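Local coordinates for protein ectonucleotide pyrophosphatase/phosphodiesterase family member 5 (Mus musculus, PDB 5VEO) that probably hydrolyses phosphodiester bonds as a zinc-dependent ectoenzyme of the nucleotide pyrophosphatase/phosphodiesterase family, with restricted activity on nucleotides, at residues A[47-52]-A[330-335]; A[51-56]-A[354-359]; A[67-72]-A[373-378]. The protein carries 1 engineered substitution. One frame throughout, in Å; residues are numbered along the deposited sequence.

Contact 1: residues A[47-52]-A[330-335]; sequences VNQVTN and ALAEMH. With EDO (1,2-ethanediol), chain K.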
loop_
_atom_site.group_PDB
_atom_site.type_symbol
_atom_site.label_atom_id
_atom_site.label_comp_id
_atom_site.label_asym_id
_atom_site.label_seq_id
_atom_site.Cartn_x
_atom_site.Cartn_y
_atom_site.Cartn_z
ATOM N N VAL A 47 -1.198 -14.050 -9.296
ATOM C CA VAL A 47 -2.171 -13.219 -9.996
ATOM C C VAL A 47 -1.398 -12.187 -10.810
ATOM O O VAL A 47 -0.623 -11.411 -10.249
ATOM C CB VAL A 47 -3.148 -12.537 -9.027
ATOM C CG1 VAL A 47 -4.092 -11.616 -9.793
ATOM C CG2 VAL A 47 -3.960 -13.595 -8.240
ATOM N N ASN A 48 -1.624 -12.154 -12.134
ATOM C CA ASN A 48 -0.852 -11.242 -12.983
ATOM C C ASN A 48 -1.117 -9.770 -12.671
ATOM O O ASN A 48 -0.174 -8.972 -12.569
ATOM C CB ASN A 48 -1.164 -11.495 -14.459
ATOM C CG ASN A 48 -0.454 -12.696 -15.015
ATOM O OD1 ASN A 48 0.568 -13.144 -14.491
ATOM N ND2 ASN A 48 -0.959 -13.191 -16.153
ATOM N N GLN A 49 -2.393 -9.369 -12.625
ATOM C CA GLN A 49 -2.782 -7.955 -12.592
ATOM C C GLN A 49 -3.706 -7.697 -11.409
ATOM O O GLN A 49 -4.902 -7.993 -11.458
ATOM C CB GLN A 49 -3.444 -7.526 -13.897
ATOM C CG GLN A 49 -2.439 -7.361 -15.015
ATOM C CD GLN A 49 -1.452 -6.205 -14.776
ATOM O OE1 GLN A 49 -1.830 -5.039 -14.748
ATOM N NE2 GLN A 49 -0.199 -6.537 -14.573
ATOM N N VAL A 50 -3.122 -7.093 -10.383
ATOM C CA VAL A 50 -3.814 -6.679 -9.169
ATOM C C VAL A 50 -4.118 -5.207 -9.294
ATOM O O VAL A 50 -3.198 -4.376 -9.329
ATOM C CB VAL A 50 -2.954 -6.916 -7.928
ATOM C CG1 VAL A 50 -3.677 -6.397 -6.655
ATOM C CG2 VAL A 50 -2.548 -8.372 -7.833
ATOM N N THR A 51 -5.391 -4.876 -9.379
ATOM C CA THR A 51 -5.781 -3.476 -9.341
ATOM C C THR A 51 -5.842 -3.044 -7.887
ATOM O O THR A 51 -6.715 -3.498 -7.127
ATOM C CB THR A 51 -7.120 -3.253 -10.026
ATOM O OG1 THR A 51 -7.006 -3.618 -11.393
ATOM C CG2 THR A 51 -7.502 -1.805 -9.939
ATOM N N ASN A 52 -4.906 -2.188 -7.503
ATOM C CA ASN A 52 -4.832 -1.644 -6.154
ATOM C C ASN A 52 -5.713 -0.396 -6.098
ATOM O O ASN A 52 -6.616 -0.236 -6.928
ATOM C CB ASN A 52 -3.357 -1.431 -5.768
ATOM C CG ASN A 52 -2.582 -0.532 -6.752
ATOM O OD1 ASN A 52 -2.998 -0.306 -7.902
ATOM N ND2 ASN A 52 -1.416 -0.046 -6.303
ATOM N N ALA A 330 -5.384 2.512 -12.546
ATOM C CA ALA A 330 -5.578 1.713 -13.748
ATOM C C ALA A 330 -4.266 1.415 -14.461
ATOM O O ALA A 330 -4.227 0.545 -15.331
ATOM C CB ALA A 330 -6.524 2.435 -14.705
ATOM N N LEU A 331 -3.210 2.140 -14.137
ATOM C CA LEU A 331 -1.944 1.988 -14.836
ATOM C C LEU A 331 -1.236 0.716 -14.401
ATOM O O LEU A 331 -1.024 0.486 -13.200
ATOM C CB LEU A 331 -1.056 3.191 -14.563
ATOM C CG LEU A 331 -1.554 4.520 -15.108
ATOM C CD1 LEU A 331 -0.810 5.650 -14.439
ATOM C CD2 LEU A 331 -1.355 4.594 -16.615
ATOM N N ALA A 332 -0.777 -0.059 -15.386
ATOM C CA ALA A 332 -0.108 -1.321 -15.084
ATOM C C ALA A 332 1.116 -1.121 -14.197
ATOM O O ALA A 332 1.384 -1.951 -13.307
ATOM C CB ALA A 332 0.289 -2.021 -16.383
ATOM N N GLU A 333 1.870 -0.031 -14.412
ATOM C CA GLU A 333 3.091 0.167 -13.640
ATOM C C GLU A 333 2.802 0.409 -12.160
ATOM O O GLU A 333 3.710 0.250 -11.339
ATOM C CB GLU A 333 3.929 1.305 -14.218
ATOM C CG GLU A 333 4.558 0.892 -15.557
ATOM C CD GLU A 333 5.456 1.887 -16.220
ATOM O OE1 GLU A 333 5.938 2.810 -15.572
ATOM O OE2 GLU A 333 5.683 1.722 -17.449
ATOM N N MET A 334 1.571 0.791 -11.810
ATOM C CA MET A 334 1.206 0.975 -10.405
ATOM C C MET A 334 0.785 -0.321 -9.725
ATOM O O MET A 334 0.594 -0.318 -8.498
ATOM C CB MET A 334 0.092 2.003 -10.290
ATOM C CG MET A 334 0.521 3.407 -10.633
ATOM S SD MET A 334 1.877 4.023 -9.625
ATOM C CE MET A 334 3.254 3.770 -10.692
ATOM N N HIS A 335 0.695 -1.443 -10.480
ATOM C CA HIS A 335 0.130 -2.663 -9.907
ATOM C C HIS A 335 1.190 -3.504 -9.190
ATOM O O HIS A 335 2.304 -3.679 -9.693
ATOM C CB HIS A 335 -0.544 -3.492 -10.989
ATOM C CG HIS A 335 -1.744 -2.816 -11.567
ATOM N ND1 HIS A 335 -2.357 -3.228 -12.727
ATOM C CD2 HIS A 335 -2.431 -1.730 -11.144
ATOM C CE1 HIS A 335 -3.372 -2.424 -12.996
ATOM N NE2 HIS A 335 -3.447 -1.517 -12.038
HETATM C C1 EDO K . -9.464 -1.696 -6.585
HETATM O O1 EDO K . -9.095 -2.677 -5.579
HETATM C C2 EDO K . -10.815 -1.970 -7.274
HETATM O O2 EDO K . -11.101 -0.950 -8.274
#
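His335 is gripped by the end of strand 45-51, Gln49 to Thr51, and by Asn52 just past it, and hydrogen bonding sets its position. Its ND1 donates to Gln49 OE1 at 2.8 Å, with an N-H...O angle of 159°. The oxygen lies almost in the imidazole plane, yet seen from the amide the ring nitrogen sits well above the carbonyl plane; the amide and ring planes are 48° apart. Gln49 gets there by bending at its second torsion (chi2 -66°), which turns the amide so that OE1 faces the ring while NE2 makes a weak bond to Asn48 O. At the far end of the ring, His335 NE2 bonds to Asn329 O. A second polar link comes from Asn52. Its ND2 bonds to Asp224 O, the peptide oxygen of a zinc ligand, and makes a weak bond of 3.0 Å to Met334 O.

The remaining contacts are van der Waals packing on the ring. Two carbonyl oxygens sandwich the imidazole: Val50 O stands 3.0 Å above one face and Leu331 O 3.3 Å above the other, both displaced toward the rim. Thr51 CA shares the first face and Ala332 CA the second. At the ring edge, Asn52 OD1 comes within 3.6 Å of His335 CD2, its amide standing perpendicular to the ring. The methyl group of Ala332 touches Gln49 OE1 at 4.0 Å.

Chemically, both ring nitrogens face carbonyl oxygens and two more oxygens lie over the faces, so His335 may well carry a positive charge; Asn52 OD1, by contrast, is buried with no hydrogen-bond partner. Through Asn52, the loop carrying Met334 is tied to the backbone of Asp224, a second-shell link to the zinc site.

Contact 2: residues A[51-56]-A[354-359]; sequences TNVFIT and MNSTDL. With NAG (2-acetamido-2-deoxy-beta-D-glucopyranose), chain G; EDO (1,2-ethanediol), chain K.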
loop_
_atom_site.group_PDB
_atom_site.type_symbol
_atom_site.label_atom_id
_atom_site.label_comp_id
_atom_site.label_asym_id
_atom_site.label_seq_id
_atom_site.Cartn_x
_atom_site.Cartn_y
_atom_site.Cartn_z
ATOM N N THR A 51 -5.391 -4.876 -9.379
ATOM C CA THR A 51 -5.781 -3.476 -9.341
ATOM C C THR A 51 -5.842 -3.044 -7.887
ATOM O O THR A 51 -6.715 -3.498 -7.127
ATOM C CB THR A 51 -7.120 -3.253 -10.026
ATOM O OG1 THR A 51 -7.006 -3.618 -11.393
ATOM C CG2 THR A 51 -7.502 -1.805 -9.939
ATOM N N ASN A 52 -4.906 -2.188 -7.503
ATOM C CA ASN A 52 -4.832 -1.644 -6.154
ATOM C C ASN A 52 -5.713 -0.396 -6.098
ATOM O O ASN A 52 -6.616 -0.236 -6.928
ATOM C CB ASN A 52 -3.357 -1.431 -5.768
ATOM C CG ASN A 52 -2.582 -0.532 -6.752
ATOM O OD1 ASN A 52 -2.998 -0.306 -7.902
ATOM N ND2 ASN A 52 -1.416 -0.046 -6.303
ATOM N N VAL A 53 -5.542 0.455 -5.086
ATOM C CA VAL A 53 -6.452 1.582 -4.918
ATOM C C VAL A 53 -5.733 2.912 -5.099
ATOM O O VAL A 53 -4.529 3.077 -4.831
ATOM C CB VAL A 53 -7.212 1.580 -3.569
ATOM C CG1 VAL A 53 -8.042 0.323 -3.422
ATOM C CG2 VAL A 53 -6.316 1.793 -2.395
ATOM N N PHE A 54 -6.527 3.891 -5.520
ATOM C CA PHE A 54 -6.092 5.272 -5.653
ATOM C C PHE A 54 -6.202 5.984 -4.317
ATOM O O PHE A 54 -7.211 5.796 -3.616
ATOM C CB PHE A 54 -6.971 5.957 -6.693
ATOM C CG PHE A 54 -6.515 7.317 -7.115
ATOM C CD1 PHE A 54 -5.496 7.478 -8.046
ATOM C CD2 PHE A 54 -7.151 8.447 -6.632
ATOM C CE1 PHE A 54 -5.111 8.744 -8.465
ATOM C CE2 PHE A 54 -6.773 9.709 -7.061
ATOM C CZ PHE A 54 -5.751 9.856 -7.966
ATOM N N ILE A 55 -5.231 6.813 -3.929
ATOM C CA ILE A 55 -3.950 7.000 -4.606
ATOM C C ILE A 55 -3.013 5.839 -4.302
ATOM O O ILE A 55 -3.076 5.221 -3.247
ATOM C CB ILE A 55 -3.302 8.352 -4.208
ATOM C CG1 ILE A 55 -2.862 8.367 -2.741
ATOM C CG2 ILE A 55 -4.250 9.496 -4.505
ATOM C CD1 ILE A 55 -2.145 9.639 -2.336
ATOM N N THR A 56 -2.101 5.567 -5.237
ATOM C CA THR A 56 -1.303 4.347 -5.187
ATOM C C THR A 56 -0.025 4.572 -4.371
ATOM O O THR A 56 1.117 4.451 -4.863
ATOM C CB THR A 56 -1.020 3.839 -6.606
ATOM O OG1 THR A 56 -0.424 4.868 -7.414
ATOM C CG2 THR A 56 -2.292 3.335 -7.284
ATOM N N MET A 354 -7.153 -9.575 -10.146
ATOM C CA MET A 354 -7.911 -9.442 -8.914
ATOM C C MET A 354 -7.902 -7.972 -8.522
ATOM O O MET A 354 -7.099 -7.185 -9.026
ATOM C CB MET A 354 -7.324 -10.323 -7.813
ATOM C CG MET A 354 -6.117 -9.747 -7.125
ATOM S SD MET A 354 -5.409 -10.808 -5.803
ATOM C CE MET A 354 -6.538 -10.668 -4.443
ATOM N N ASN A 355 -8.818 -7.604 -7.636
ATOM C CA ASN A 355 -8.785 -6.305 -6.981
ATOM C C ASN A 355 -8.169 -6.457 -5.597
ATOM O O ASN A 355 -8.469 -7.419 -4.883
ATOM C CB ASN A 355 -10.197 -5.740 -6.855
ATOM C CG ASN A 355 -10.831 -5.443 -8.205
ATOM O OD1 ASN A 355 -10.192 -4.872 -9.085
ATOM N ND2 ASN A 355 -12.087 -5.827 -8.360
ATOM N N SER A 356 -7.330 -5.501 -5.201
ATOM C CA SER A 356 -6.706 -5.633 -3.892
ATOM C C SER A 356 -7.721 -5.505 -2.763
ATOM O O SER A 356 -7.439 -5.960 -1.655
ATOM C CB SER A 356 -5.596 -4.605 -3.711
ATOM O OG SER A 356 -6.129 -3.319 -3.571
ATOM N N THR A 357 -8.883 -4.897 -3.027
ATOM C CA THR A 357 -9.988 -4.885 -2.076
ATOM C C THR A 357 -10.522 -6.280 -1.782
ATOM O O THR A 357 -11.254 -6.445 -0.798
ATOM C CB THR A 357 -11.143 -4.039 -2.621
ATOM O OG1 THR A 357 -11.381 -4.423 -3.976
ATOM C CG2 THR A 357 -10.839 -2.563 -2.539
ATOM N N ASP A 358 -10.210 -7.272 -2.616
ATOM C CA ASP A 358 -10.667 -8.636 -2.385
ATOM C C ASP A 358 -9.855 -9.369 -1.315
ATOM O O ASP A 358 -10.327 -10.389 -0.787
ATOM C CB ASP A 358 -10.607 -9.450 -3.681
ATOM C CG ASP A 358 -11.476 -8.890 -4.786
ATOM O OD1 ASP A 358 -12.548 -8.320 -4.496
ATOM O OD2 ASP A 358 -11.074 -9.046 -5.975
ATOM N N LEU A 359 -8.645 -8.901 -0.991
ATOM C CA LEU A 359 -7.797 -9.674 -0.091
ATOM C C LEU A 359 -8.449 -9.819 1.284
ATOM O O LEU A 359 -8.407 -10.894 1.893
ATOM C CB LEU A 359 -6.416 -9.036 0.042
ATOM C CG LEU A 359 -5.497 -9.799 1.010
ATOM C CD1 LEU A 359 -5.323 -11.246 0.593
ATOM C CD2 LEU A 359 -4.133 -9.114 1.146
HETATM C C1 NAG G . -12.925 -5.605 -9.524
HETATM C C2 NAG G . -13.418 -6.859 -10.293
HETATM C C3 NAG G . -14.452 -6.485 -11.353
HETATM C C4 NAG G . -15.557 -5.629 -10.757
HETATM C C5 NAG G . -14.950 -4.412 -10.082
HETATM C C6 NAG G . -15.991 -3.516 -9.462
HETATM C C7 NAG G . -11.820 -8.711 -10.388
HETATM C C8 NAG G . -10.689 -9.326 -11.149
HETATM N N2 NAG G . -12.318 -7.584 -10.903
HETATM O O3 NAG G . -15.017 -7.677 -11.890
HETATM O O4 NAG G . -16.453 -5.193 -11.773
HETATM O O5 NAG G . -14.078 -4.843 -9.030
HETATM O O6 NAG G . -16.481 -4.065 -8.245
HETATM O O7 NAG G . -12.235 -9.189 -9.315
HETATM C C1 EDO K . -9.464 -1.696 -6.585
HETATM O O1 EDO K . -9.095 -2.677 -5.579
HETATM C C2 EDO K . -10.815 -1.970 -7.274
HETATM O O2 EDO K . -11.101 -0.950 -8.274
HETATM O O HOH W 1 -6.727 -6.028 -12.303
HETATM O O HOH W 2 -10.204 -3.811 -11.839
#
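Thr51 and Asn355 lie side by side on one face of the sheet, and in each the first torsion (chi1 -62° and -65°) turns a branch back beside its own backbone N: OG1 in threonine, the amide in asparagine. One water joins the two side chains, donating to Asn355 OD1 at 3.0 Å; a second, 2.6 Å from Thr51 OG1, reaches the backbone Met354 O only weakly. Ser356 turns its hydroxyl between its backbone N and carbonyl carbon (chi1 71°), which lays OG against Asn52 CA at 3.3 Å.

The backbones pair in parallel. Thr51 N donates to Met354 O at 2.9 Å, and Ser356 N returns a bond to Thr51 O at 2.8 Å; the same oxygen takes a CA-H contact from Asn355 and a hydrogen bond from O1 of an ethanediol, probably from the crystallisation liquor, so two hydrogen-bond donors and a CA-H group converge on it. Farther on, Val53 CG1 meets Thr357 CG2 at 4.1 Å, and Thr64 of helix 58-67 packs against both residues. Asp358 OD2 accepts from Asn355 N from above the carboxylate plane, pinning the turn that ends the strand.

Asn355 ND2 is covalently joined to C1 of an N-acetylglucosamine; with Ser356 and Thr357 it forms an Asn-X-Thr glycosylation sequon. Here, then, is the parallel pairing of strand 45-51 with 349-355, the outermost strand at this end of the mixed central sheet of an alkaline-phosphatase-like fold, with an N-glycan at its edge.

Contact 3: residues A[67-72]-A[373-378]; sequences TGLFAE and PHNGSF. With NAG (2-acetamido-2-deoxy-beta-D-glucopyranose), chain H.
The Phe70 ring and the Asn375 amide are two flat groups only 27° apart in plane, set obliquely: CD2 of the ring approaches Asn375 OD1 at 3.3 Å, and CE2 touches Asn375 CB at 3.6 Å. The methyl C8 of the sugar's acetyl group is also oblique to the ring, and the ring of His292 meets Phe70 besides. The imidazole of His374 has Gly376 N at its edge, in plane, and its ND1 bonds to Leu372 O.

Asn375 points across to the other segment, and its OD1 accepts from Phe70 N at 2.9 Å (165°), a nearly straight bond, just before helix 71-74. Its own N donates to Gly68 O at 2.8 Å. Gly68, with positive phi after helix 58-67, has no CB, and one would clash with His374 CB. Leu69 CD2 closes over Asn375 OD1 at 3.4 Å. A water donates to both Thr67 O and Pro373 O.

With an alanine at Phe70, the backbone bond could stay, but the Asn375 side chain would probably lose the ring that flanks it and His292 its aromatic partner.

Because Asn375 ND2 is bonded to N-acetylglucosamine C1, the amide cannot swap ends, and its oxygen serves as the acceptor while its nitrogen carries the glycan.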
loop_
_atom_site.group_PDB
_atom_site.type_symbol
_atom_site.label_atom_id
_atom_site.label_comp_id
_atom_site.label_asym_id
_atom_site.label_seq_id
_atom_site.Cartn_x
_atom_site.Cartn_y
_atom_site.Cartn_z
ATOM N N THR A 67 -8.757 -3.907 5.434
ATOM C CA THR A 67 -10.155 -3.499 5.598
ATOM C C THR A 67 -11.063 -3.892 4.442
ATOM O O THR A 67 -12.284 -3.960 4.643
ATOM C CB THR A 67 -10.286 -1.976 5.773
ATOM O OG1 THR A 67 -9.875 -1.308 4.575
ATOM C CG2 THR A 67 -9.478 -1.464 6.958
ATOM N N GLY A 68 -10.525 -4.125 3.245
ATOM C CA GLY A 68 -11.340 -4.399 2.079
ATOM C C GLY A 68 -12.065 -3.194 1.538
ATOM O O GLY A 68 -12.963 -3.357 0.701
ATOM N N LEU A 69 -11.685 -1.993 1.976
ATOM C CA LEU A 69 -12.383 -0.763 1.640
ATOM C C LEU A 69 -11.566 0.121 0.709
ATOM O O LEU A 69 -10.339 0.155 0.767
ATOM C CB LEU A 69 -12.700 0.036 2.895
ATOM C CG LEU A 69 -13.746 -0.585 3.839
ATOM C CD1 LEU A 69 -13.723 0.133 5.177
ATOM C CD2 LEU A 69 -15.106 -0.523 3.206
ATOM N N PHE A 70 -12.273 0.869 -0.127
ATOM C CA PHE A 70 -11.666 1.972 -0.854
ATOM C C PHE A 70 -11.292 3.093 0.105
ATOM O O PHE A 70 -11.795 3.175 1.237
ATOM C CB PHE A 70 -12.624 2.495 -1.917
ATOM C CG PHE A 70 -12.862 1.531 -3.024
ATOM C CD1 PHE A 70 -11.830 1.176 -3.869
ATOM C CD2 PHE A 70 -14.111 0.973 -3.222
ATOM C CE1 PHE A 70 -12.040 0.288 -4.909
ATOM C CE2 PHE A 70 -14.331 0.084 -4.265
ATOM C CZ PHE A 70 -13.294 -0.267 -5.097
ATOM N N ALA A 71 -10.377 3.960 -0.354
ATOM C CA ALA A 71 -9.816 4.985 0.526
ATOM C C ALA A 71 -10.861 5.992 1.004
ATOM O O ALA A 71 -10.768 6.478 2.137
ATOM C CB ALA A 71 -8.659 5.714 -0.166
ATOM N N GLU A 72 -11.855 6.333 0.177
ATOM C CA GLU A 72 -12.848 7.284 0.655
ATOM C C GLU A 72 -13.637 6.728 1.834
ATOM O O GLU A 72 -14.179 7.514 2.619
ATOM C CB GLU A 72 -13.797 7.706 -0.478
ATOM C CG GLU A 72 -14.776 6.620 -0.935
ATOM C CD GLU A 72 -15.587 7.010 -2.163
ATOM O OE1 GLU A 72 -16.372 6.159 -2.641
ATOM O OE2 GLU A 72 -15.452 8.151 -2.651
ATOM N N PRO A 373 -18.411 -4.745 6.738
ATOM C CA PRO A 373 -18.792 -4.271 5.402
ATOM C C PRO A 373 -17.571 -3.816 4.617
ATOM O O PRO A 373 -16.711 -3.099 5.136
ATOM C CB PRO A 373 -19.740 -3.110 5.701
ATOM C CG PRO A 373 -20.346 -3.488 7.036
ATOM C CD PRO A 373 -19.195 -4.078 7.794
ATOM N N HIS A 374 -17.494 -4.246 3.363
ATOM C CA HIS A 374 -16.294 -4.026 2.568
ATOM C C HIS A 374 -16.674 -3.902 1.097
ATOM O O HIS A 374 -17.838 -4.060 0.722
ATOM C CB HIS A 374 -15.314 -5.168 2.772
ATOM C CG HIS A 374 -15.858 -6.483 2.338
ATOM N ND1 HIS A 374 -16.470 -7.355 3.212
ATOM C CD2 HIS A 374 -15.932 -7.059 1.115
ATOM C CE1 HIS A 374 -16.868 -8.427 2.552
ATOM N NE2 HIS A 374 -16.557 -8.271 1.278
ATOM N N ASN A 375 -15.667 -3.639 0.257
ATOM C CA ASN A 375 -15.873 -3.361 -1.162
ATOM C C ASN A 375 -15.415 -4.470 -2.091
ATOM O O ASN A 375 -15.592 -4.348 -3.302
ATOM C CB ASN A 375 -15.155 -2.067 -1.554
ATOM C CG ASN A 375 -15.725 -0.899 -0.853
ATOM O OD1 ASN A 375 -15.027 -0.124 -0.213
ATOM N ND2 ASN A 375 -17.027 -0.772 -0.943
ATOM N N GLY A 376 -14.803 -5.526 -1.572
ATOM C CA GLY A 376 -14.338 -6.622 -2.386
ATOM C C GLY A 376 -15.357 -7.741 -2.424
ATOM O O GLY A 376 -16.486 -7.615 -1.949
ATOM N N SER A 377 -14.945 -8.858 -3.013
ATOM C CA SER A 377 -15.832 -10.010 -3.094
ATOM C C SER A 377 -15.016 -11.279 -2.984
ATOM O O SER A 377 -14.085 -11.497 -3.764
ATOM C CB SER A 377 -16.630 -10.018 -4.389
ATOM O OG SER A 377 -17.325 -11.251 -4.519
ATOM N N PHE A 378 -15.380 -12.117 -2.018
ATOM C CA PHE A 378 -14.769 -13.430 -1.938
ATOM C C PHE A 378 -14.971 -14.204 -3.233
ATOM O O PHE A 378 -14.088 -14.958 -3.664
ATOM C CB PHE A 378 -15.354 -14.207 -0.766
ATOM C CG PHE A 378 -14.848 -15.582 -0.692
ATOM C CD1 PHE A 378 -15.643 -16.637 -1.078
ATOM C CD2 PHE A 378 -13.556 -15.824 -0.294
ATOM C CE1 PHE A 378 -15.162 -17.920 -1.030
ATOM C CE2 PHE A 378 -13.070 -17.103 -0.248
ATOM C CZ PHE A 378 -13.875 -18.151 -0.606
HETATM C C1 NAG H . -17.676 0.276 -0.242
HETATM C C2 NAG H . -18.809 0.925 -1.006
HETATM C C3 NAG H . -19.518 1.933 -0.116
HETATM C C4 NAG H . -19.915 1.309 1.215
HETATM C C5 NAG H . -18.742 0.571 1.855
HETATM C C6 NAG H . -19.145 -0.236 3.066
HETATM C C7 NAG H . -18.694 1.177 -3.443
HETATM C C8 NAG H . -18.158 1.997 -4.576
HETATM N N2 NAG H . -18.340 1.574 -2.219
HETATM O O3 NAG H . -20.671 2.400 -0.800
HETATM O O4 NAG H . -20.348 2.336 2.097
HETATM O O5 NAG H . -18.189 -0.357 0.916
HETATM O O6 NAG H . -20.306 -1.011 2.800
HETATM O O7 NAG H . -19.423 0.207 -3.628
HETATM O O HOH W 3 -14.229 -3.596 6.504
#

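Overall arrangement
Contacts 1 and 2 lie with centres about 8 Å apart and share Thr51 and Asn52, at the end of strand 45-51. That strand neighbours 349-355 in the mixed sheet, while the loop 330-335, which packs on the end of 45-51, leads into 338-341, its neighbour on the other side. Contact 3 sits about 9 Å from contact 2 and 17 Å from contact 1, centre to centre. Along the chain the early segments 47-52, 51-56 and 67-72 meet 330-335, 354-359 and 373-378 in the same order. Helix 58-67 leads from 51-56 to 67-72 and helix 359-366 from 354-359 toward 373-378; Asp358 OD1 probably bonds to Ser377 N. Sequence-distant parts are thus tied from beside the zinc site out to two glycosylated asparagines.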